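Local coordinates for single-stranded DNA-binding protein (PDB 5ODJ) that probably binds single-stranded DNA through an OB fold, in the replication of its bacteriophage, at residues 26-31 with 53-58. Sequence-based numbering, arbitrary orientation.
Sequences SNVRCS and LLMPKD
Arg29 and Leu54 form an antiparallel hydrogen-bonded pair, evidenced by two reciprocal backbone bonds: Arg29 N to Leu54 O at 2.9 Å and Leu54 N to Arg29 O at 2.7 Å. Strands 28-31 and 53-56 run at 149° to each other, which fits neighbouring strands of the curled, strongly twisted sheet of an OB fold. Val28 carries the apolar part of the contact on the face that also bears Leu53 and Met55. Its two methyls divide the work: CG2 rests on Leu53 CD2 at 3.9 Å, while CG1 meets Met55 CG at 3.7 Å. With chi1 at -66°, CG1 stands opposite the carbonyl carbon and CG2 sits between that carbon and the backbone N, which splays the methyls toward different neighbours. The selenomethionine at position 55 lies alongside Val28, and its side chain continues to Ile67 of helix 61-76 and Ile111. On the other face, Arg29 contributes mainly its root, with CB 4.2 Å from Leu54 CB. Its CG is anti to the backbone N (chi1 -161°) and the chain stays extended, carrying the guanidinium away from strand 53-56 to where NE bonds Gly142 O. The G1 bulge at Asn27 and Val28, opposite Val145, marks the corner where the chain enters this pairing. The hydrogen bonds across the contact thus both come from backbone amides, and Arg29 O also takes a CA-H...O contact from Leu53 CA at 3.6 Å; the side chains add apolar packing that joins the sheet to helix 61-76 through Met55.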
loop_
_atom_site.group_PDB
_atom_site.type_symbol
_atom_site.label_atom_id
_atom_site.label_comp_id
_atom_site.label_asym_id
_atom_site.label_seq_id
_atom_site.Cartn_x
_atom_site.Cartn_y
_atom_site.Cartn_z
ATOM N N SER A 26 8.650 5.321 0.343
ATOM C CA SER A 26 9.536 5.373 -0.835
ATOM C C SER A 26 10.292 4.069 -1.075
ATOM O O SER A 26 10.700 3.395 -0.135
ATOM C CB SER A 26 10.517 6.513 -0.688
ATOM O OG SER A 26 9.844 7.770 -0.649
ATOM N N ASN A 27 10.537 3.782 -2.351
ATOM C CA ASN A 27 11.475 2.752 -2.768
ATOM C C ASN A 27 11.121 1.377 -2.216
ATOM O O ASN A 27 11.902 0.732 -1.521
ATOM C CB ASN A 27 12.894 3.185 -2.400
ATOM C CG ASN A 27 13.249 4.508 -3.012
ATOM O OD1 ASN A 27 13.033 4.707 -4.192
ATOM N ND2 ASN A 27 13.769 5.413 -2.223
ATOM N N VAL A 28 9.942 0.919 -2.610
ATOM C CA VAL A 28 9.379 -0.358 -2.205
ATOM C C VAL A 28 9.047 -1.155 -3.451
ATOM O O VAL A 28 8.835 -0.579 -4.521
ATOM C CB VAL A 28 8.175 -0.156 -1.297
ATOM C CG1 VAL A 28 8.622 0.491 0.025
ATOM C CG2 VAL A 28 7.105 0.694 -1.950
ATOM N N ARG A 29 9.026 -2.473 -3.334
ATOM C CA ARG A 29 8.767 -3.311 -4.513
ATOM C C ARG A 29 7.258 -3.572 -4.605
ATOM O O ARG A 29 6.577 -3.867 -3.646
ATOM C CB ARG A 29 9.571 -4.614 -4.414
ATOM C CG ARG A 29 9.732 -5.337 -5.742
ATOM C CD ARG A 29 10.816 -6.407 -5.697
ATOM N NE ARG A 29 11.038 -6.958 -7.036
ATOM C CZ ARG A 29 11.738 -8.041 -7.313
ATOM N NH1 ARG A 29 12.312 -8.734 -6.331
ATOM N NH2 ARG A 29 11.820 -8.473 -8.572
ATOM N N CYS A 30 6.718 -3.481 -5.800
ATOM C CA CYS A 30 5.286 -3.707 -5.898
ATOM C C CYS A 30 4.914 -5.127 -6.278
ATOM O O CYS A 30 5.679 -5.824 -6.922
ATOM C CB CYS A 30 4.647 -2.666 -6.770
ATOM S SG CYS A 30 4.118 -3.155 -8.354
ATOM N N SER A 31 3.751 -5.530 -5.797
ATOM C CA SER A 31 3.132 -6.810 -6.095
ATOM C C SER A 31 1.639 -6.612 -6.360
ATOM O O SER A 31 1.050 -5.659 -5.843
ATOM C CB SER A 31 3.351 -7.739 -4.908
ATOM O OG SER A 31 2.894 -9.018 -5.214
ATOM N N LEU A 53 2.644 -3.374 -1.483
ATOM C CA LEU A 53 3.998 -2.790 -1.385
ATOM C C LEU A 53 4.856 -3.674 -0.490
ATOM O O LEU A 53 4.413 -4.038 0.605
ATOM C CB LEU A 53 3.938 -1.371 -0.838
ATOM C CG LEU A 53 2.996 -0.412 -1.568
ATOM C CD1 LEU A 53 2.931 0.933 -0.845
ATOM C CD2 LEU A 53 3.428 -0.218 -3.009
ATOM N N LEU A 54 6.038 -4.044 -0.988
ATOM C CA LEU A 54 6.978 -4.904 -0.234
ATOM C C LEU A 54 8.117 -4.023 0.234
ATOM O O LEU A 54 8.892 -3.522 -0.587
ATOM C CB LEU A 54 7.497 -6.038 -1.106
ATOM C CG LEU A 54 6.393 -6.885 -1.760
ATOM C CD1 LEU A 54 6.999 -7.935 -2.666
ATOM C CD2 LEU A 54 5.438 -7.538 -0.773
HETATM N N MSE A 55 8.194 -3.834 1.565
HETATM C CA MSE A 55 9.186 -2.929 2.155
HETATM C C MSE A 55 10.279 -3.774 2.761
HETATM O O MSE A 55 10.031 -4.461 3.762
HETATM C CB MSE A 55 8.654 -2.051 3.284
HETATM C CG MSE A 55 7.395 -1.333 2.954
HETATM SE SE MSE A 55 7.190 0.297 4.097
HETATM C CE MSE A 55 7.685 -0.408 5.739
ATOM N N PRO A 56 11.504 -3.705 2.203
ATOM C CA PRO A 56 12.582 -4.504 2.781
ATOM C C PRO A 56 12.893 -4.089 4.222
ATOM O O PRO A 56 13.096 -2.893 4.544
ATOM C CB PRO A 56 13.764 -4.251 1.844
ATOM C CG PRO A 56 13.142 -3.786 0.543
ATOM C CD PRO A 56 11.955 -2.983 0.992
ATOM N N LYS A 57 12.943 -5.092 5.087
ATOM C CA LYS A 57 13.109 -4.820 6.506
ATOM C C LYS A 57 14.454 -4.128 6.825
ATOM O O LYS A 57 14.507 -3.284 7.717
ATOM C CB LYS A 57 12.932 -6.107 7.301
ATOM C CG LYS A 57 11.500 -6.616 7.318
ATOM C CD LYS A 57 11.371 -7.851 8.159
ATOM C CE LYS A 57 9.942 -8.349 8.333
ATOM N NZ LYS A 57 9.925 -9.555 9.190
ATOM N N ASP A 58 15.497 -4.429 6.057
ATOM C CA ASP A 58 16.826 -3.835 6.288
ATOM C C ASP A 58 16.910 -2.347 6.075
ATOM O O ASP A 58 17.713 -1.681 6.727
ATOM C CB ASP A 58 17.898 -4.449 5.395
ATOM C CG ASP A 58 18.194 -5.860 5.735
ATOM O OD1 ASP A 58 17.774 -6.316 6.824
ATOM O OD2 ASP A 58 18.859 -6.517 4.900
#